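PDB 4RY1: periplasmic solute binding protein from Pectobacterium atrosepticum, which is probably the periplasmic binding component of an ABC-type sugar transporter, capturing a solute for delivery to the membrane permease. Local coordinates for residues 92-97 with 109-114; 288-293 with 304-309; 311-316 with 332-337; 323-328 with 345-350. All coordinates share one frame; numbering follows the deposited sequence. Where two conformers were deposited one is given.

Overall arrangement
Interactions 1 and 2 share the mixed sheet: strands 107-123 and 284-292 are antiparallel neighbours in it, and the contact centres lie about 11 Å apart. Both precede the other two along the chain. Helix 299-310 of interaction 2 leads directly into helix 313-319 of interaction 3; the centres of interactions 2 and 3 are about 16 Å apart. Interactions 3 and 4 alternate their segments and lie about 12 Å apart, joined where Q332 NE2 is hydrogen-bonded to P326 O at 2.7 Å. The loop 323-328 of interaction 4 returns to strand 107-123 through S114 OG and N323 O, 2.7 Å apart. Interaction 4 lies nearest the chain centre, about 13 Å from it, consistent with a place near the interlobe region.

Interaction 1. Residues 92-97 with 109-114; sequences GDFPPN and QGLPIS
The F94 ring takes the L111 methyl CD1 on one face, centrally: the carbon stands 3.9 Å from the ring centroid and only 1° off the ring normal. All six ring carbons are consequently almost equidistant from it, which is the geometric evidence for a CH-pi contact over the face. The second methyl of the same fork, L111 CD2, lies 4.0 Å from F94 CZ. Backbone oxygen approaches obliquely, P112 O lying 4.2 Å from F94 CE2. The two side chains cross at about a right angle. L111 reaches the ring because its CG stands anti to the backbone N (chi1 -177°), carrying the isobutyl fork toward F94, whose own CB is directed at the strand. Around this pair L99 of helix 96-100 touches both side chains, A327 packs on F94, and M306 and L310 of helix 299-310 meet L111.

The contact therefore ties the loop leading into helix 96-100 to strand 107-123 through the side chain of L111, whose backbone is hydrogen-bonded to that of F290 on the neighbouring strand. P112 O is buried without a partner in the model, which probably carries some desolvation cost in an otherwise apolar junction. Cohesion between these two segments thus comes from apolar and CH-pi packing, with no directional bond crossing from one to the other.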
loop_
_atom_site.group_PDB
_atom_site.type_symbol
_atom_site.label_atom_id
_atom_site.label_comp_id
_atom_site.label_asym_id
_atom_site.label_seq_id
_atom_site.Cartn_x
_atom_site.Cartn_y
_atom_site.Cartn_z
ATOM N N GLY A 92 -17.191 -16.850 -5.193
ATOM C CA GLY A 92 -18.046 -16.916 -3.992
ATOM C C GLY A 92 -17.293 -17.097 -2.687
ATOM O O GLY A 92 -17.832 -16.820 -1.624
ATOM N N ASP A 93 -16.041 -17.548 -2.763
ATOM C CA ASP A 93 -15.188 -17.658 -1.562
ATOM C C ASP A 93 -14.646 -16.334 -1.044
ATOM O O ASP A 93 -14.251 -16.238 0.126
ATOM C CB ASP A 93 -13.969 -18.546 -1.815
ATOM C CG ASP A 93 -14.315 -20.009 -1.978
ATOM O OD1 ASP A 93 -15.421 -20.442 -1.581
ATOM O OD2 ASP A 93 -13.449 -20.732 -2.515
ATOM N N PHE A 94 -14.600 -15.328 -1.919
ATOM C CA PHE A 94 -13.949 -14.057 -1.614
ATOM C C PHE A 94 -14.925 -13.060 -1.016
ATOM O O PHE A 94 -16.103 -13.065 -1.359
ATOM C CB PHE A 94 -13.260 -13.477 -2.854
ATOM C CG PHE A 94 -12.096 -14.299 -3.314
ATOM C CD1 PHE A 94 -12.302 -15.386 -4.130
ATOM C CD2 PHE A 94 -10.800 -14.016 -2.903
ATOM C CE1 PHE A 94 -11.262 -16.176 -4.546
ATOM C CE2 PHE A 94 -9.746 -14.821 -3.325
ATOM C CZ PHE A 94 -9.973 -15.883 -4.154
ATOM N N PRO A 95 -14.441 -12.206 -0.125
ATOM C CA PRO A 95 -15.358 -11.257 0.484
ATOM C C PRO A 95 -15.977 -10.359 -0.592
ATOM O O PRO A 95 -15.252 -9.834 -1.438
ATOM C CB PRO A 95 -14.457 -10.462 1.424
ATOM C CG PRO A 95 -13.314 -11.377 1.717
ATOM C CD PRO A 95 -13.083 -12.111 0.437
ATOM N N PRO A 96 -17.305 -10.216 -0.601
ATOM C CA PRO A 96 -17.910 -9.369 -1.635
ATOM C C PRO A 96 -17.338 -7.965 -1.705
ATOM O O PRO A 96 -17.181 -7.406 -2.800
ATOM C CB PRO A 96 -19.373 -9.308 -1.215
ATOM C CG PRO A 96 -19.608 -10.589 -0.502
ATOM C CD PRO A 96 -18.323 -10.948 0.178
ATOM N N ASN A 97 -17.054 -7.385 -0.546
ATOM C CA ASN A 97 -16.461 -6.050 -0.507
ATOM C C ASN A 97 -15.107 -6.004 -1.231
ATOM O O ASN A 97 -14.786 -5.014 -1.879
ATOM C CB ASN A 97 -16.313 -5.538 0.939
ATOM C CG ASN A 97 -17.642 -5.141 1.563
ATOM O OD1 ASN A 97 -18.676 -5.099 0.885
ATOM N ND2 ASN A 97 -17.618 -4.832 2.864
ATOM N N GLN A 109 -12.196 -6.625 -12.925
ATOM C CA GLN A 109 -10.932 -6.363 -13.612
ATOM C C GLN A 109 -9.748 -7.158 -13.071
ATOM O O GLN A 109 -8.738 -7.304 -13.753
ATOM C CB GLN A 109 -10.595 -4.863 -13.545
ATOM C CG GLN A 109 -11.649 -3.963 -14.176
ATOM C CD GLN A 109 -11.885 -4.330 -15.625
ATOM O OE1 GLN A 109 -13.000 -4.734 -16.026
ATOM N NE2 GLN A 109 -10.851 -4.219 -16.412
ATOM N N GLY A 110 -9.857 -7.607 -11.827
ATOM C CA GLY A 110 -8.758 -8.285 -11.159
ATOM C C GLY A 110 -9.255 -8.934 -9.886
ATOM O O GLY A 110 -10.297 -8.568 -9.369
ATOM N N LEU A 111 -8.505 -9.919 -9.404
ATOM C CA LEU A 111 -8.881 -10.653 -8.209
ATOM C C LEU A 111 -7.916 -10.222 -7.075
ATOM O O LEU A 111 -6.704 -10.441 -7.173
ATOM C CB LEU A 111 -8.758 -12.146 -8.441
ATOM C CG LEU A 111 -9.187 -13.086 -7.326
ATOM C CD1 LEU A 111 -10.583 -12.759 -6.789
ATOM C CD2 LEU A 111 -9.113 -14.524 -7.856
ATOM N N PRO A 112 -8.422 -9.586 -6.015
ATOM C CA PRO A 112 -7.513 -9.229 -4.944
ATOM C C PRO A 112 -6.768 -10.401 -4.351
ATOM O O PRO A 112 -7.372 -11.415 -4.020
ATOM C CB PRO A 112 -8.433 -8.582 -3.911
ATOM C CG PRO A 112 -9.504 -7.984 -4.754
ATOM C CD PRO A 112 -9.759 -9.022 -5.803
ATOM N N ILE A 113 -5.460 -10.245 -4.237
ATOM C CA ILE A 113 -4.612 -11.302 -3.667
ATOM C C ILE A 113 -4.724 -11.308 -2.146
ATOM O O ILE A 113 -4.764 -12.370 -1.505
ATOM C CB ILE A 113 -3.166 -11.133 -4.119
ATOM C CG1 ILE A 113 -3.093 -11.245 -5.648
ATOM C CG2 ILE A 113 -2.260 -12.172 -3.470
ATOM C CD1 ILE A 113 -1.810 -10.688 -6.232
ATOM N N SER A 114 -4.738 -10.105 -1.595
ATOM C CA SER A 114 -4.941 -9.833 -0.178
ATOM C C SER A 114 -5.469 -8.417 -0.068
ATOM O O SER A 114 -5.220 -7.568 -0.941
ATOM C CB SER A 114 -3.663 -9.981 0.622
ATOM O OG SER A 114 -2.697 -9.086 0.194
#

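Interaction 2. Residues 288-293 with 304-309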
loop_
_atom_site.group_PDB
_atom_site.type_symbol
_atom_site.label_atom_id
_atom_site.label_comp_id
_atom_site.label_asym_id
_atom_site.label_seq_id
_atom_site.Cartn_x
_atom_site.Cartn_y
_atom_site.Cartn_z
ATOM N N SER A 288 -2.703 -5.899 -3.998
ATOM C CA SER A 288 -2.446 -6.157 -5.412
ATOM C C SER A 288 -3.557 -7.069 -5.898
ATOM O O SER A 288 -4.280 -7.668 -5.088
ATOM C CB SER A 288 -1.080 -6.808 -5.647
ATOM O OG SER A 288 -0.047 -5.822 -5.781
ATOM N N LEU A 289 -3.659 -7.176 -7.217
ATOM C CA LEU A 289 -4.660 -7.999 -7.892
ATOM C C LEU A 289 -3.932 -8.871 -8.881
ATOM O O LEU A 289 -2.870 -8.483 -9.361
ATOM C CB LEU A 289 -5.660 -7.151 -8.715
ATOM C CG LEU A 289 -6.229 -5.868 -8.107
ATOM C CD1 LEU A 289 -7.036 -5.076 -9.136
ATOM C CD2 LEU A 289 -7.135 -6.232 -6.993
ATOM N N PHE A 290 -4.527 -10.010 -9.227
ATOM C CA PHE A 290 -4.165 -10.706 -10.455
ATOM C C PHE A 290 -5.238 -10.431 -11.498
ATOM O O PHE A 290 -6.431 -10.612 -11.234
ATOM C CB PHE A 290 -4.037 -12.220 -10.275
ATOM C CG PHE A 290 -2.737 -12.668 -9.659
ATOM C CD1 PHE A 290 -1.504 -12.290 -10.189
ATOM C CD2 PHE A 290 -2.745 -13.540 -8.574
ATOM C CE1 PHE A 290 -0.310 -12.726 -9.613
ATOM C CE2 PHE A 290 -1.564 -13.979 -8.023
ATOM C CZ PHE A 290 -0.351 -13.567 -8.519
ATOM N N ALA A 291 -4.782 -9.988 -12.675
ATOM C CA ALA A 291 -5.639 -9.717 -13.835
ATOM C C ALA A 291 -5.242 -10.637 -14.980
ATOM O O ALA A 291 -4.096 -11.035 -15.095
ATOM C CB ALA A 291 -5.482 -8.266 -14.270
ATOM N N ILE A 292 -6.218 -10.960 -15.817
ATOM C CA ILE A 292 -6.018 -11.730 -17.052
ATOM C C ILE A 292 -6.047 -10.773 -18.262
ATOM O O ILE A 292 -6.881 -9.886 -18.334
ATOM C CB ILE A 292 -7.081 -12.829 -17.212
ATOM C CG1 ILE A 292 -6.982 -13.828 -16.056
ATOM C CG2 ILE A 292 -6.962 -13.541 -18.552
ATOM C CD1 ILE A 292 -8.060 -14.903 -16.037
ATOM N N SER A 293 -5.126 -11.002 -19.192
ATOM C CA SER A 293 -5.030 -10.204 -20.411
ATOM C C SER A 293 -6.331 -10.244 -21.173
ATOM O O SER A 293 -6.906 -11.310 -21.344
ATOM C CB SER A 293 -3.938 -10.727 -21.333
ATOM O OG SER A 293 -4.047 -10.109 -22.614
ATOM N N MET A 304 -7.245 -20.838 -13.926
ATOM C CA MET A 304 -6.843 -22.032 -13.155
ATOM C C MET A 304 -5.565 -21.759 -12.349
ATOM O O MET A 304 -5.429 -22.192 -11.204
ATOM C CB MET A 304 -6.653 -23.268 -14.063
ATOM C CG MET A 304 -7.931 -23.792 -14.701
ATOM S SD MET A 304 -7.709 -24.999 -16.082
ATOM C CE MET A 304 -6.992 -26.364 -15.130
ATOM N N LEU A 305 -4.600 -21.076 -12.953
ATOM C CA LEU A 305 -3.363 -20.746 -12.236
ATOM C C LEU A 305 -3.649 -19.810 -11.059
ATOM O O LEU A 305 -3.163 -19.990 -9.935
ATOM C CB LEU A 305 -2.345 -20.120 -13.175
ATOM C CG LEU A 305 -1.032 -19.633 -12.570
ATOM C CD1 LEU A 305 -0.311 -20.721 -11.777
ATOM C CD2 LEU A 305 -0.162 -19.002 -13.666
ATOM N N MET A 306 -4.484 -18.817 -11.300
ATOM C CA MET A 306 -4.866 -17.865 -10.255
ATOM C C MET A 306 -5.585 -18.579 -9.098
ATOM O O MET A 306 -5.245 -18.379 -7.918
ATOM C CB MET A 306 -5.740 -16.751 -10.811
ATOM C CG MET A 306 -4.972 -15.808 -11.725
ATOM S SD MET A 306 -6.012 -14.659 -12.764
ATOM C CE MET A 306 -7.094 -13.959 -11.509
ATOM N N ASN A 307 -6.550 -19.427 -9.430
ATOM C CA ASN A 307 -7.242 -20.182 -8.391
ATOM C C ASN A 307 -6.278 -21.067 -7.618
ATOM O O ASN A 307 -6.390 -21.216 -6.405
ATOM C CB ASN A 307 -8.351 -21.020 -8.984
ATOM C CG ASN A 307 -9.062 -21.826 -7.931
ATOM O OD1 ASN A 307 -9.878 -21.292 -7.172
ATOM N ND2 ASN A 307 -8.754 -23.102 -7.868
ATOM N N PHE A 308 -5.337 -21.681 -8.317
ATOM C CA PHE A 308 -4.384 -22.558 -7.655
ATOM C C PHE A 308 -3.582 -21.798 -6.607
ATOM O O PHE A 308 -3.396 -22.257 -5.468
ATOM C CB PHE A 308 -3.478 -23.247 -8.681
ATOM C CG PHE A 308 -2.627 -24.332 -8.094
ATOM C CD1 PHE A 308 -1.399 -24.042 -7.528
ATOM C CD2 PHE A 308 -3.088 -25.636 -8.059
ATOM C CE1 PHE A 308 -0.636 -25.033 -6.969
ATOM C CE2 PHE A 308 -2.319 -26.639 -7.501
ATOM C CZ PHE A 308 -1.085 -26.332 -6.962
ATOM N N MET A 309 -3.114 -20.617 -6.993
ATOM C CA MET A 309 -2.328 -19.756 -6.091
ATOM C C MET A 309 -3.118 -19.233 -4.877
ATOM O O MET A 309 -2.589 -19.154 -3.765
ATOM C CB MET A 309 -1.733 -18.563 -6.873
ATOM C CG MET A 309 -0.643 -18.948 -7.880
ATOM S SD MET A 309 0.177 -17.514 -8.723
ATOM C CE MET A 309 1.747 -18.281 -9.145
#
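Strand 288-292 and helix 304-309 run nearly antiparallel, their segment axes 157° apart in direction and 9.9 Å apart at closest approach. This is a strand followed, after a short connection, by a helix laid against the sheet, the alpha/beta layering expected of a periplasmic binding protein lobe. F290 and M306 have the nearest backbones, and each directs its CB at the other segment. M306 rises from the helix, bends at its last torsion (chi3 51°), and wedges between two strand residues: its sulfur meets the aliphatic I292 CG1, with M306 SD 3.5 Å away, while its methyl turns toward F290. One helical turn on, M309 was deposited in two conformers, so its contacts are less certain; in the one given, its extended chain crosses F290 at about a right angle. There M309 SD is 4.7 Å from the ring centroid of F290 and 47° off the ring normal, an oblique Met-aromatic contact with CZ and CE2 nearest. V61 of strand 61-64 touches both F290 and M306, while strand 3-10 and helix 13-29 contribute I7 and I23 beside M309. M306 CE lies 3.7 Å from F290 CB and comes still closer to the backbone, 3.4 Å from F290 O.

Interaction 3. Residues 311-316 with 332-337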
loop_
_atom_site.group_PDB
_atom_site.type_symbol
_atom_site.label_atom_id
_atom_site.label_comp_id
_atom_site.label_asym_id
_atom_site.label_seq_id
_atom_site.Cartn_x
_atom_site.Cartn_y
_atom_site.Cartn_z
ATOM N N SER A 311 -6.384 -20.207 -3.731
ATOM C CA SER A 311 -7.373 -21.081 -3.084
ATOM C C SER A 311 -6.944 -22.519 -2.901
ATOM O O SER A 311 -7.388 -23.156 -1.940
ATOM C CB SER A 311 -8.698 -21.001 -3.858
ATOM O OG SER A 311 -9.218 -19.661 -3.856
ATOM N N ASN A 312 -6.141 -23.076 -3.793
ATOM C CA ASN A 312 -5.743 -24.480 -3.671
ATOM C C ASN A 312 -4.743 -24.604 -2.530
ATOM O O ASN A 312 -3.781 -23.858 -2.483
ATOM C CB ASN A 312 -5.109 -24.981 -4.975
ATOM C CG ASN A 312 -4.794 -26.473 -4.959
ATOM O OD1 ASN A 312 -4.019 -26.944 -4.135
ATOM N ND2 ASN A 312 -5.371 -27.213 -5.895
ATOM N N PRO A 313 -4.939 -25.565 -1.599
ATOM C CA PRO A 313 -4.023 -25.702 -0.454
ATOM C C PRO A 313 -2.529 -25.727 -0.833
ATOM O O PRO A 313 -1.701 -25.167 -0.126
ATOM C CB PRO A 313 -4.479 -27.031 0.179
ATOM C CG PRO A 313 -5.946 -27.059 -0.096
ATOM C CD PRO A 313 -6.096 -26.479 -1.494
ATOM N N GLU A 314 -2.192 -26.387 -1.944
ATOM C CA GLU A 314 -0.791 -26.494 -2.342
ATOM C C GLU A 314 -0.225 -25.123 -2.777
ATOM O O GLU A 314 0.907 -24.759 -2.447
ATOM C CB GLU A 314 -0.615 -27.546 -3.459
ATOM C CG GLU A 314 -0.878 -28.954 -2.951
ATOM C CD GLU A 314 -0.039 -29.314 -1.737
ATOM O OE1 GLU A 314 1.193 -29.127 -1.812
ATOM O OE2 GLU A 314 -0.612 -29.773 -0.709
ATOM N N GLY A 315 -1.030 -24.342 -3.481
ATOM C CA GLY A 315 -0.584 -23.009 -3.877
ATOM C C GLY A 315 -0.544 -22.050 -2.715
ATOM O O GLY A 315 0.373 -21.244 -2.566
ATOM N N VAL A 316 -1.561 -22.154 -1.873
ATOM C CA VAL A 316 -1.636 -21.340 -0.679
ATOM C C VAL A 316 -0.435 -21.590 0.244
ATOM O O VAL A 316 0.189 -20.655 0.743
ATOM C CB VAL A 316 -2.986 -21.564 0.056
ATOM C CG1 VAL A 316 -2.959 -20.969 1.441
ATOM C CG2 VAL A 316 -4.140 -20.970 -0.747
ATOM N N GLN A 332 -6.578 -18.195 4.548
ATOM C CA GLN A 332 -6.101 -17.756 5.861
ATOM C C GLN A 332 -6.238 -18.871 6.882
ATOM O O GLN A 332 -5.327 -19.056 7.678
ATOM C CB GLN A 332 -6.837 -16.538 6.409
ATOM C CG GLN A 332 -6.436 -15.259 5.736
ATOM C CD GLN A 332 -7.054 -14.036 6.389
ATOM O OE1 GLN A 332 -7.167 -13.936 7.616
ATOM N NE2 GLN A 332 -7.411 -13.075 5.569
ATOM N N LYS A 333 -7.374 -19.573 6.880
ATOM C CA LYS A 333 -7.598 -20.613 7.896
ATOM C C LYS A 333 -6.526 -21.679 7.762
ATOM O O LYS A 333 -5.976 -22.148 8.774
ATOM C CB LYS A 333 -9.010 -21.204 7.779
ATOM C CG LYS A 333 -9.275 -22.409 8.668
ATOM C CD LYS A 333 -9.396 -22.185 10.161
ATOM C CE LYS A 333 -10.163 -23.346 10.840
ATOM N NZ LYS A 333 -9.814 -24.751 10.442
ATOM N N LEU A 334 -6.215 -22.079 6.526
ATOM C CA LEU A 334 -5.158 -23.074 6.299
ATOM C C LEU A 334 -3.829 -22.632 6.863
ATOM O O LEU A 334 -3.145 -23.391 7.553
ATOM C CB LEU A 334 -5.031 -23.440 4.818
ATOM C CG LEU A 334 -3.927 -24.427 4.482
ATOM C CD1 LEU A 334 -4.076 -25.757 5.194
ATOM C CD2 LEU A 334 -3.919 -24.664 2.978
ATOM N N LEU A 335 -3.454 -21.398 6.569
ATOM C CA LEU A 335 -2.182 -20.877 7.068
ATOM C C LEU A 335 -2.145 -20.791 8.609
ATOM O O LEU A 335 -1.098 -20.972 9.203
ATOM C CB LEU A 335 -1.838 -19.534 6.429
ATOM C CG LEU A 335 -1.564 -19.567 4.935
ATOM C CD1 LEU A 335 -1.125 -18.170 4.525
ATOM C CD2 LEU A 335 -0.532 -20.603 4.539
ATOM N N GLU A 336 -3.275 -20.479 9.223
ATOM C CA GLU A 336 -3.346 -20.507 10.679
ATOM C C GLU A 336 -3.219 -21.925 11.210
ATOM O O GLU A 336 -2.457 -22.172 12.150
ATOM C CB GLU A 336 -4.628 -19.883 11.186
ATOM C CG GLU A 336 -4.574 -19.696 12.697
ATOM C CD GLU A 336 -5.787 -19.013 13.264
ATOM O OE1 GLU A 336 -6.925 -19.377 12.906
ATOM O OE2 GLU A 336 -5.596 -18.115 14.099
ATOM N N ASP A 337 -3.918 -22.857 10.572
ATOM C CA ASP A 337 -3.903 -24.260 11.021
ATOM C C ASP A 337 -2.497 -24.873 10.989
ATOM O O ASP A 337 -2.149 -25.708 11.812
ATOM C CB ASP A 337 -4.838 -25.118 10.150
ATOM C CG ASP A 337 -6.318 -24.819 10.381
ATOM O OD1 ASP A 337 -6.686 -24.177 11.398
ATOM O OD2 ASP A 337 -7.129 -25.242 9.524
#
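L334 sets its CD2 methyl against P313, 3.6 Å from P313 CA and 3.7 Å from P313 CB, so one leucine branch lies alongside the first turn of helix 313-319. That placement follows from a chi1 of 178°, which holds CG opposite the backbone N and sends the fork across to the other helix. V316 fills the next position: its CG1 branch is 4.1 Å from L334 CD2 and 4.0 Å from L335 CD2. L335 takes a different chi1 position, with CG beside the backbone N (-66°), bringing the CD2 branch back toward V316 although its CB does not aim there. The same methyl, L335 CD2, lies 3.9 Å from V316 O.

Polar groups act within each segment. N312 is the N-cap of helix 313-319, its OD1 accepting E314 N at 2.9 Å in the carbonyl plane. K333 NZ bridges D337 OD2 one turn along helix 329-337, at 2.9 Å through the syn lone pair. In the conformer given, E336 also pairs with R352 of helix 346-356. The two helices are therefore joined by branched methyls and a proline, an apolar contact without a hydrogen bond, while the K333-D337 ion pair is kept within the second helix.

Interaction 4. Residues 323-328 with 345-350; sequences NGMPAN and NLLANA
M325 and L347 slide past each other in opposite directions, the thioether chain coming from the loop 323-328 and the isobutyl fork from helix 346-356. Their closest approach is flank to flank, M325 CG to L347 CG at 4.0 Å, with L347 CD1 about as near to the same methylene. The M325 chain is folded, bent at both chi2 (-79°) and chi3, which turns its sulfur and methyl to A348: M325 SD lies 4.0 Å from A348 CA, and M325 CE lies 4.2 Å from A348 CB. The other L347 branch, CD2, rests on the backbone of G324 at 3.9 Å from its CA. G324 has a positive phi (94°), and its lack of a side chain leaves the backbone itself as the surface that meets the leucine.

The helix start is fixed by N345, the N-cap residue, whose OD1 accepts A348 N at 3.0 Å with a fairly straight N-H...O angle of 163°. The donor sits slightly tilted from the carbonyl plane of that amide. N345 ND2 is hydrogen-bonded to Y254 OH, linking the cap to helix 253-257, against which L346, L347 and A350 also pack. On the loop side, M325 touches I341 and Q332, and the backbone of A327 is hydrogen-bonded to that of I113 in the long strand.

The loop thus leans on one portion of strand 107-123 while A350 and L346 reach S119 and I121 further along it, a placement consistent with the hinge region between the two lobes of a periplasmic binding protein.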
loop_
_atom_site.group_PDB
_atom_site.type_symbol
_atom_site.label_atom_id
_atom_site.label_comp_id
_atom_site.label_asym_id
_atom_site.label_seq_id
_atom_site.Cartn_x
_atom_site.Cartn_y
_atom_site.Cartn_z
ATOM N N ASN A 323 2.504 -12.468 -0.116
ATOM C CA ASN A 323 1.670 -11.439 -0.723
ATOM C C ASN A 323 0.686 -10.832 0.287
ATOM O O ASN A 323 -0.324 -10.251 -0.099
ATOM C CB ASN A 323 0.856 -12.009 -1.886
ATOM C CG ASN A 323 1.683 -12.645 -2.961
ATOM O OD1 ASN A 323 1.351 -13.757 -3.476
ATOM N ND2 ASN A 323 2.697 -11.958 -3.365
ATOM N N GLY A 324 0.965 -11.002 1.572
ATOM C CA GLY A 324 0.080 -10.516 2.614
ATOM C C GLY A 324 -0.900 -11.573 3.082
ATOM O O GLY A 324 -0.789 -12.749 2.753
ATOM N N MET A 325 -1.840 -11.148 3.908
ATOM C CA MET A 325 -2.843 -12.068 4.448
ATOM C C MET A 325 -3.864 -12.445 3.365
ATOM O O MET A 325 -4.536 -11.567 2.836
ATOM C CB MET A 325 -3.554 -11.430 5.645
ATOM C CG MET A 325 -2.649 -11.262 6.853
ATOM S SD MET A 325 -2.312 -12.749 7.913
ATOM C CE MET A 325 -3.806 -12.648 8.990
ATOM N N PRO A 326 -3.979 -13.735 3.009
ATOM C CA PRO A 326 -4.808 -14.099 1.841
ATOM C C PRO A 326 -6.215 -13.551 1.886
ATOM O O PRO A 326 -6.879 -13.604 2.930
ATOM C CB PRO A 326 -4.843 -15.608 1.918
ATOM C CG PRO A 326 -3.505 -15.950 2.480
ATOM C CD PRO A 326 -3.196 -14.892 3.481
ATOM N N ALA A 327 -6.664 -13.054 0.738
ATOM C CA ALA A 327 -8.017 -12.546 0.597
ATOM C C ALA A 327 -9.073 -13.633 0.832
ATOM O O ALA A 327 -10.148 -13.369 1.364
ATOM C CB ALA A 327 -8.194 -11.932 -0.789
ATOM N N ASN A 328 -8.772 -14.857 0.414
ATOM C CA ASN A 328 -9.696 -15.987 0.601
ATOM C C ASN A 328 -9.641 -16.427 2.069
ATOM O O ASN A 328 -8.586 -16.863 2.521
ATOM C CB ASN A 328 -9.269 -17.153 -0.283
ATOM C CG ASN A 328 -10.259 -18.308 -0.234
ATOM O OD1 ASN A 328 -11.035 -18.424 0.719
ATOM N ND2 ASN A 328 -10.298 -19.114 -1.287
ATOM N N ASN A 345 3.483 -13.202 14.690
ATOM C CA ASN A 345 3.754 -12.708 13.352
ATOM C C ASN A 345 3.254 -11.277 13.217
ATOM O O ASN A 345 2.078 -10.994 13.421
ATOM C CB ASN A 345 3.107 -13.629 12.313
ATOM C CG ASN A 345 3.414 -13.182 10.906
ATOM O OD1 ASN A 345 2.855 -12.194 10.443
ATOM N ND2 ASN A 345 4.318 -13.882 10.237
ATOM N N LEU A 346 4.169 -10.375 12.871
ATOM C CA LEU A 346 3.859 -8.939 12.869
ATOM C C LEU A 346 2.782 -8.567 11.824
ATOM O O LEU A 346 1.923 -7.721 12.070
ATOM C CB LEU A 346 5.133 -8.110 12.653
ATOM C CG LEU A 346 4.999 -6.596 12.676
ATOM C CD1 LEU A 346 4.354 -6.066 13.953
ATOM C CD2 LEU A 346 6.378 -5.991 12.490
ATOM N N LEU A 347 2.870 -9.175 10.640
ATOM C CA LEU A 347 1.837 -8.971 9.622
ATOM C C LEU A 347 0.452 -9.406 10.131
ATOM O O LEU A 347 -0.512 -8.675 10.034
ATOM C CB LEU A 347 2.215 -9.673 8.321
ATOM C CG LEU A 347 1.074 -9.927 7.309
ATOM C CD1 LEU A 347 0.413 -8.639 6.830
ATOM C CD2 LEU A 347 1.619 -10.734 6.145
ATOM N N ALA A 348 0.387 -10.599 10.729
ATOM C CA ALA A 348 -0.879 -11.105 11.236
ATOM C C ALA A 348 -1.406 -10.165 12.306
ATOM O O ALA A 348 -2.588 -9.864 12.371
ATOM C CB ALA A 348 -0.687 -12.489 11.818
ATOM N N ASN A 349 -0.507 -9.701 13.156
ATOM C CA ASN A 349 -0.921 -8.816 14.250
ATOM C C ASN A 349 -1.449 -7.458 13.723
ATOM O O ASN A 349 -2.496 -6.950 14.155
ATOM C CB ASN A 349 0.250 -8.610 15.220
ATOM C CG ASN A 349 0.535 -9.854 16.064
ATOM O OD1 ASN A 349 -0.361 -10.644 16.337
ATOM N ND2 ASN A 349 1.778 -10.023 16.468
ATOM N N ALA A 350 -0.728 -6.885 12.759
ATOM C CA ALA A 350 -1.164 -5.628 12.138
ATOM C C ALA A 350 -2.494 -5.767 11.387
ATOM O O ALA A 350 -3.383 -4.917 11.481
ATOM C CB ALA A 350 -0.089 -5.131 11.195
#